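Local coordinates for protein 3-phosphoshikimate 1-carboxyvinyltransferase (Streptomyces sviceus, PDB 7M0O) that probably transfers the enolpyruvyl group of phosphoenolpyruvate to the 5-hydroxyl of shikimate-3-phosphate, a step of chorismate biosynthesis, at residues A[233-238]-A[372-377]; A[256-261]-A[275-280]. All coordinates share one frame; numbering follows the deposited sequence.

Followed from the N terminus, the chain first reaches 233-238, the end of helix 223-235, and then 256-261 on helix 257-263. Strand 267-270 then turns back into strand 274-278, where 275-280 folds back on that helix and interaction 2 closes a short loop. Interaction 1 closes only when the end of helix 366-375, at 372-377, returns to 233-238, so its much longer loop encloses interaction 2 without crossing it. The centres lie about 12 Å apart. Direct contacts join them: Gly238 N is 2.8 Å from Gly279 O, a probable hydrogen bond, and Ala234 CB packs 4.0 Å from Leu261 CD2. Together they tie a three-stranded antiparallel sheet to three helices.

Interaction 1: A[233-238]-A[372-377]; sequences AALTPG and FAVTGL
With chi1 at 177°, Leu235 turns CG opposite its backbone nitrogen, and chi2 of 65° leaves CD2 anti to CA, so that this methyl reaches farthest toward Val374. Val374 likewise directs CG1 away from its nitrogen (chi1 -176°), and the two side chains slide past each other in opposite senses. CD2 of Leu235 thus stands 4.2 Å from CG1 of Val374 and 3.9 Å from the carbonyl O of Val374. The latter is van der Waals packing; that oxygen of Val374 already accepts a hydrogen bond from Leu377 N at 3.1 Å.

A second, looser touch lies beside it, where Leu377 CD1 comes within 4.4 Å of Thr236 OG1. The hydroxyl is hydrogen-bonded to Ala232 O, in the last turn of helix 223-235, so its polar need is met locally. The summed buried area is a modest 125 Å². The CA atoms of Leu235 and Val374 remain 8.7 Å apart, so the backbones stay separate and side-chain methyls bridge the gap.

Neighbours complete the packing: Leu283 and Phe306 touch Leu235, while Phe401 of helix 397-406 touches both Val374 and Leu377. Arg367, predicted to bind phosphoenolpyruvate, has its side chain about 10 Å from that of Val374. The contact is apolar helix-to-helix packing within one of the two globular domains typical of EPSP synthases.

Interaction 2: A[256-261]-A[275-280]; sequences GFVDVL and TTVRGT
Apolar contacts carry the whole interface between Val258 and Leu261, one helical turn apart, and Thr275 and Val277, on one face of the strand. Val277 divides its two methyls: CG2 lies 4.1 Å from CG1 of Val258, the two valines meeting at a slant, while CG1 of Val277 lies 4.3 Å from CD1 of Leu261. A chi1 of 171° sets CG1 opposite the backbone nitrogen and CG2 opposite the carbonyl carbon, so each faces a different helix residue. Val258 CG1 also comes 4.4 Å from CG2 of Thr275, bridging two strand residues. The axes of helix 257-261 and strand 275-278 approach to 10.1 Å, their N-to-C directions 29° apart: helix 257-263 packs on one face of the antiparallel sheet 240-244/274-278/267-270, part of the alpha/beta architecture of EPSP synthases.

Polar groups are dealt with outside the pair. Thr275 OG1 is hydrogen-bonded to Leu246 O, and the strand backbone pairs with both sheet neighbours, for instance Val277 with Val241 and Thr276 with Ser269. Phe230 of helix 223-235 touches Val258, Thr275 and Val277, extending the apolar cluster.

With all four touching residues buried and only methyl groups in contact, the chemistry is consistent with cohesion mainly from dispersion and the exclusion of water.

Interaction 1: A[233-238]-A[372-377]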
ATOM      1  N   ALA A 233     -13.796  -1.906  17.372  1.00 10.69           N
ATOM      2  CA  ALA A 233     -15.239  -1.696  17.444  1.00 10.46           C
ATOM      3  C   ALA A 233     -15.984  -3.015  17.610  1.00 12.85           C
ATOM      4  O   ALA A 233     -16.934  -3.100  18.389  1.00 10.37           O
ATOM      5  CB  ALA A 233     -15.724  -0.954  16.199  1.00 12.65           C
ATOM      6  N   ALA A 234     -15.569  -4.058  16.888  1.00 11.19           N
ATOM      7  CA  ALA A 234     -16.268  -5.344  16.964  1.00  8.55           C
ATOM      8  C   ALA A 234     -16.156  -5.949  18.359  1.00 11.37           C
ATOM      9  O   ALA A 234     -17.073  -6.645  18.825  1.00 12.94           O
ATOM     10  CB  ALA A 234     -15.692  -6.307  15.923  1.00 11.95           C
ATOM     11  N   LEU A 235     -15.069  -5.638  19.053  1.00 11.52           N
ATOM     12  CA  LEU A 235     -14.797  -6.177  20.375  1.00 13.48           C
ATOM     13  C   LEU A 235     -15.568  -5.453  21.468  1.00 13.46           C
ATOM     14  O   LEU A 235     -15.730  -6.001  22.562  1.00 18.43           O
ATOM     15  CB  LEU A 235     -13.301  -6.069  20.641  1.00 14.60           C
ATOM     16  CG  LEU A 235     -12.740  -6.496  21.984  1.00 14.47           C
ATOM     17  CD1 LEU A 235     -12.964  -7.994  22.127  1.00 14.72           C
ATOM     18  CD2 LEU A 235     -11.284  -6.125  22.002  1.00 13.46           C
ATOM     19  N   THR A 236     -16.033  -4.238  21.192  1.00 11.82           N
ATOM     20  CA  THR A 236     -16.591  -3.333  22.193  1.00 15.93           C
ATOM     21  C   THR A 236     -18.091  -3.166  21.970  1.00 13.57           C
ATOM     22  O   THR A 236     -18.495  -2.502  21.006  1.00 15.36           O
ATOM     23  CB  THR A 236     -15.885  -1.974  22.115  1.00 14.88           C
ATOM     24  OG1 THR A 236     -14.456  -2.155  22.139  1.00 13.24           O
ATOM     25  CG2 THR A 236     -16.325  -1.056  23.276  1.00 17.32           C
ATOM     26  N   PRO A 237     -18.957  -3.701  22.834  1.00 16.00           N
ATOM     27  CA  PRO A 237     -20.402  -3.632  22.558  1.00 13.47           C
ATOM     28  C   PRO A 237     -20.899  -2.194  22.501  1.00 12.49           C
ATOM     29  O   PRO A 237     -20.577  -1.373  23.362  1.00 18.23           O
ATOM     30  CB  PRO A 237     -21.025  -4.411  23.724  1.00 13.66           C
ATOM     31  CG  PRO A 237     -19.976  -4.429  24.788  1.00 24.46           C
ATOM     32  CD  PRO A 237     -18.658  -4.449  24.067  1.00 21.56           C
ATOM     33  N   GLY A 238     -21.672  -1.899  21.454  1.00 15.60           N
ATOM     34  CA  GLY A 238     -22.183  -0.566  21.217  1.00 18.09           C
ATOM     35  C   GLY A 238     -21.217   0.423  20.590  1.00 19.10           C
ATOM     36  O   GLY A 238     -21.637   1.538  20.257  1.00 20.96           O
ATOM     37  N   PHE A 372      -1.881  -6.416  19.038  1.00 10.60           N
ATOM     38  CA  PHE A 372      -2.041  -6.622  20.471  1.00 10.27           C
ATOM     39  C   PHE A 372      -2.365  -5.336  21.217  1.00  9.83           C
ATOM     40  O   PHE A 372      -2.832  -5.406  22.366  1.00 13.40           O
ATOM     41  CB  PHE A 372      -0.797  -7.310  21.059  1.00 12.81           C
ATOM     42  CG  PHE A 372      -0.729  -8.776  20.707  1.00 14.42           C
ATOM     43  CD1 PHE A 372      -1.503  -9.705  21.396  1.00 17.35           C
ATOM     44  CD2 PHE A 372       0.043  -9.211  19.649  1.00 14.66           C
ATOM     45  CE1 PHE A 372      -1.481 -11.044  21.050  1.00 18.38           C
ATOM     46  CE2 PHE A 372       0.073 -10.556  19.287  1.00 17.43           C
ATOM     47  CZ  PHE A 372      -0.685 -11.475  19.991  1.00 17.62           C
ATOM     48  N   ALA A 373      -2.207  -4.180  20.570  1.00  8.96           N
ATOM     49  CA  ALA A 373      -2.808  -2.968  21.113  1.00  9.67           C
ATOM     50  C   ALA A 373      -4.319  -3.125  21.245  1.00 10.93           C
ATOM     51  O   ALA A 373      -4.917  -2.622  22.201  1.00 11.92           O
ATOM     52  CB  ALA A 373      -2.461  -1.760  20.234  1.00 12.40           C
ATOM     53  N   VAL A 374      -4.965  -3.789  20.276  1.00 11.39           N
ATOM     54  CA  VAL A 374      -6.404  -3.989  20.396  1.00 11.39           C
ATOM     55  C   VAL A 374      -6.722  -4.861  21.608  1.00 10.77           C
ATOM     56  O   VAL A 374      -7.684  -4.606  22.340  1.00 11.65           O
ATOM     57  CB  VAL A 374      -6.987  -4.590  19.099  1.00 10.34           C
ATOM     58  CG1 VAL A 374      -8.490  -4.696  19.234  1.00 11.15           C
ATOM     59  CG2 VAL A 374      -6.626  -3.745  17.891  1.00 10.45           C
ATOM     60  N   THR A 375      -5.927  -5.911  21.835  1.00 12.20           N
ATOM     61  CA  THR A 375      -6.118  -6.753  23.009  1.00 11.87           C
ATOM     62  C   THR A 375      -6.083  -5.932  24.285  1.00 12.76           C
ATOM     63  O   THR A 375      -6.811  -6.225  25.242  1.00 12.63           O
ATOM     64  CB  THR A 375      -5.032  -7.828  23.068  1.00 14.19           C
ATOM     65  OG1 THR A 375      -4.920  -8.482  21.800  1.00 13.30           O
ATOM     66  CG2 THR A 375      -5.352  -8.850  24.140  1.00 11.82           C
ATOM     67  N   GLY A 376      -5.245  -4.897  24.311  1.00 10.38           N
ATOM     68  CA  GLY A 376      -5.098  -4.055  25.495  1.00 13.39           C
ATOM     69  C   GLY A 376      -6.317  -3.215  25.858  1.00 14.04           C
ATOM     70  O   GLY A 376      -6.359  -2.682  26.974  1.00 14.41           O
ATOM     71  N   LEU A 377      -7.281  -3.045  24.943  1.00 11.99           N
ATOM     72  CA  LEU A 377      -8.564  -2.448  25.314  1.00 15.97           C
ATOM     73  C   LEU A 377      -9.260  -3.211  26.435  1.00 16.16           C
ATOM     74  O   LEU A 377      -9.980  -2.604  27.244  1.00 17.71           O
ATOM     75  CB  LEU A 377      -9.487  -2.403  24.099  1.00 16.16           C
ATOM     76  CG  LEU A 377      -9.036  -1.499  22.960  1.00 17.37           C
ATOM     77  CD1 LEU A 377     -10.085  -1.573  21.887  1.00 16.34           C
ATOM     78  CD2 LEU A 377      -8.835  -0.066  23.413  1.00 18.79           C
TER

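Interaction 2: A[256-261]-A[275-280]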
ATOM      1  N   GLY A 256     -11.730  -6.950   3.186  1.00 13.08           N
ATOM      2  CA  GLY A 256     -12.426  -8.206   3.455  1.00 10.92           C
ATOM      3  C   GLY A 256     -12.315  -8.701   4.891  1.00 10.83           C
ATOM      4  O   GLY A 256     -13.056  -9.617   5.278  1.00 12.00           O
ATOM      5  N   PHE A 257     -11.414  -8.133   5.687  1.00  9.61           N
ATOM      6  CA  PHE A 257     -11.383  -8.466   7.098  1.00  7.80           C
ATOM      7  C   PHE A 257     -12.734  -8.195   7.760  1.00  8.58           C
ATOM      8  O   PHE A 257     -13.129  -8.911   8.687  1.00  9.86           O
ATOM      9  CB  PHE A 257     -10.244  -7.698   7.783  1.00 11.84           C
ATOM     10  CG  PHE A 257     -10.149  -7.932   9.274  1.00 10.99           C
ATOM     11  CD1 PHE A 257      -9.705  -9.153   9.771  1.00  9.56           C
ATOM     12  CD2 PHE A 257     -10.481  -6.925  10.176  1.00  9.88           C
ATOM     13  CE1 PHE A 257      -9.593  -9.368  11.129  1.00 11.11           C
ATOM     14  CE2 PHE A 257     -10.385  -7.123  11.532  1.00  9.08           C
ATOM     15  CZ  PHE A 257      -9.948  -8.352  12.027  1.00 12.02           C
ATOM     16  N   VAL A 258     -13.479  -7.179   7.297  1.00  9.75           N
ATOM     17  CA  VAL A 258     -14.725  -6.869   8.002  1.00  9.34           C
ATOM     18  C   VAL A 258     -15.790  -7.932   7.761  1.00 11.14           C
ATOM     19  O   VAL A 258     -16.716  -8.060   8.568  1.00 10.16           O
ATOM     20  CB  VAL A 258     -15.287  -5.472   7.653  1.00  8.31           C
ATOM     21  CG1 VAL A 258     -14.266  -4.380   7.927  1.00  8.58           C
ATOM     22  CG2 VAL A 258     -15.800  -5.405   6.208  1.00  9.82           C
ATOM     23  N   ASP A 259     -15.682  -8.699   6.676  1.00 11.73           N
ATOM     24  CA  ASP A 259     -16.603  -9.807   6.457  1.00 13.26           C
ATOM     25  C   ASP A 259     -16.392 -10.905   7.496  1.00 12.70           C
ATOM     26  O   ASP A 259     -17.351 -11.586   7.876  1.00 13.43           O
ATOM     27  CB  ASP A 259     -16.430 -10.355   5.036  1.00 11.62           C
ATOM     28  CG  ASP A 259     -16.778  -9.329   3.971  1.00 19.51           C
ATOM     29  OD1 ASP A 259     -17.755  -8.584   4.169  1.00 22.82           O
ATOM     30  OD2 ASP A 259     -16.071  -9.259   2.935  1.00 25.17           O
ATOM     31  N   VAL A 260     -15.152 -11.062   7.978  1.00 10.77           N
ATOM     32  CA  VAL A 260     -14.867 -11.955   9.104  1.00  9.46           C
ATOM     33  C   VAL A 260     -15.517 -11.426  10.379  1.00  9.30           C
ATOM     34  O   VAL A 260     -16.133 -12.177  11.141  1.00 10.71           O
ATOM     35  CB  VAL A 260     -13.347 -12.124   9.283  1.00  8.68           C
ATOM     36  CG1 VAL A 260     -13.057 -13.052  10.463  1.00 14.32           C
ATOM     37  CG2 VAL A 260     -12.702 -12.682   7.998  1.00 13.30           C
ATOM     38  N   LEU A 261     -15.366 -10.129  10.646  1.00 10.97           N
ATOM     39  CA  LEU A 261     -16.005  -9.550  11.827  1.00  8.35           C
ATOM     40  C   LEU A 261     -17.523  -9.742  11.799  1.00 11.35           C
ATOM     41  O   LEU A 261     -18.136 -10.046  12.832  1.00 10.16           O
ATOM     42  CB  LEU A 261     -15.660  -8.065  11.944  1.00  7.89           C
ATOM     43  CG  LEU A 261     -14.172  -7.751  12.120  1.00 11.10           C
ATOM     44  CD1 LEU A 261     -13.971  -6.244  12.192  1.00 12.44           C
ATOM     45  CD2 LEU A 261     -13.568  -8.461  13.351  1.00 10.74           C
ATOM     46  N   THR A 275     -17.393   2.515   5.338  1.00  9.46           N
ATOM     47  CA  THR A 275     -17.679   1.249   6.011  1.00 12.95           C
ATOM     48  C   THR A 275     -17.808   1.494   7.500  1.00  8.73           C
ATOM     49  O   THR A 275     -16.917   2.093   8.106  1.00 10.41           O
ATOM     50  CB  THR A 275     -16.573   0.203   5.764  1.00  9.18           C
ATOM     51  OG1 THR A 275     -16.622  -0.212   4.399  1.00 11.94           O
ATOM     52  CG2 THR A 275     -16.785  -1.060   6.627  1.00 12.24           C
ATOM     53  N   THR A 276     -18.891   0.990   8.098  1.00  9.52           N
ATOM     54  CA  THR A 276     -19.135   1.129   9.528  1.00 11.94           C
ATOM     55  C   THR A 276     -19.150  -0.248  10.182  1.00 10.35           C
ATOM     56  O   THR A 276     -19.826  -1.156   9.691  1.00 12.32           O
ATOM     57  CB  THR A 276     -20.474   1.839   9.783  1.00 12.34           C
ATOM     58  OG1 THR A 276     -20.468   3.132   9.154  1.00 14.02           O
ATOM     59  CG2 THR A 276     -20.699   2.008  11.277  1.00 13.25           C
ATOM     60  N   VAL A 277     -18.406  -0.406  11.285  1.00  8.82           N
ATOM     61  CA  VAL A 277     -18.453  -1.617  12.104  1.00  7.76           C
ATOM     62  C   VAL A 277     -18.964  -1.229  13.486  1.00 10.34           C
ATOM     63  O   VAL A 277     -18.507  -0.241  14.061  1.00 10.63           O
ATOM     64  CB  VAL A 277     -17.073  -2.293  12.192  1.00  9.78           C
ATOM     65  CG1 VAL A 277     -17.102  -3.422  13.216  1.00  9.61           C
ATOM     66  CG2 VAL A 277     -16.694  -2.833  10.814  1.00  9.33           C
ATOM     67  N   ARG A 278     -19.934  -1.984  13.999  1.00 10.02           N
ATOM     68  CA  ARG A 278     -20.504  -1.725  15.317  1.00 13.13           C
ATOM     69  C   ARG A 278     -20.454  -3.005  16.138  1.00  8.94           C
ATOM     70  O   ARG A 278     -20.938  -4.046  15.686  1.00 11.57           O
ATOM     71  CB  ARG A 278     -21.953  -1.223  15.206  1.00 15.44           C
ATOM     72  CG  ARG A 278     -22.593  -0.893  16.545  1.00 18.01           C
ATOM     73  CD  ARG A 278     -24.045  -0.424  16.376  1.00 21.95           C
ATOM     74  NE  ARG A 278     -24.128   0.763  15.535  1.00 34.58           N
ATOM     75  CZ  ARG A 278     -24.535   0.760  14.271  1.00 34.37           C
ATOM     76  NH1 ARG A 278     -24.898  -0.379  13.686  1.00 43.22           N
ATOM     77  NH2 ARG A 278     -24.568   1.898  13.588  1.00 32.07           N
ATOM     78  N   GLY A 279     -19.884  -2.918  17.341  1.00 10.65           N
ATOM     79  CA  GLY A 279     -19.872  -4.067  18.242  1.00 11.39           C
ATOM     80  C   GLY A 279     -21.254  -4.349  18.818  1.00 14.67           C
ATOM     81  O   GLY A 279     -22.006  -3.437  19.169  1.00 15.08           O
ATOM     82  N   THR A 280     -21.589  -5.634  18.914  1.00 12.57           N
ATOM     83  CA  THR A 280     -22.892  -6.064  19.410  1.00 13.35           C
ATOM     84  C   THR A 280     -22.789  -6.798  20.734  1.00 19.86           C
ATOM     85  O   THR A 280     -23.825  -7.124  21.322  1.00 23.89           O
ATOM     86  CB  THR A 280     -23.594  -6.962  18.389  1.00 19.71           C
ATOM     87  OG1 THR A 280     -22.884  -8.196  18.263  1.00 21.49           O
ATOM     88  CG2 THR A 280     -23.661  -6.274  17.037  1.00 15.44           C
TER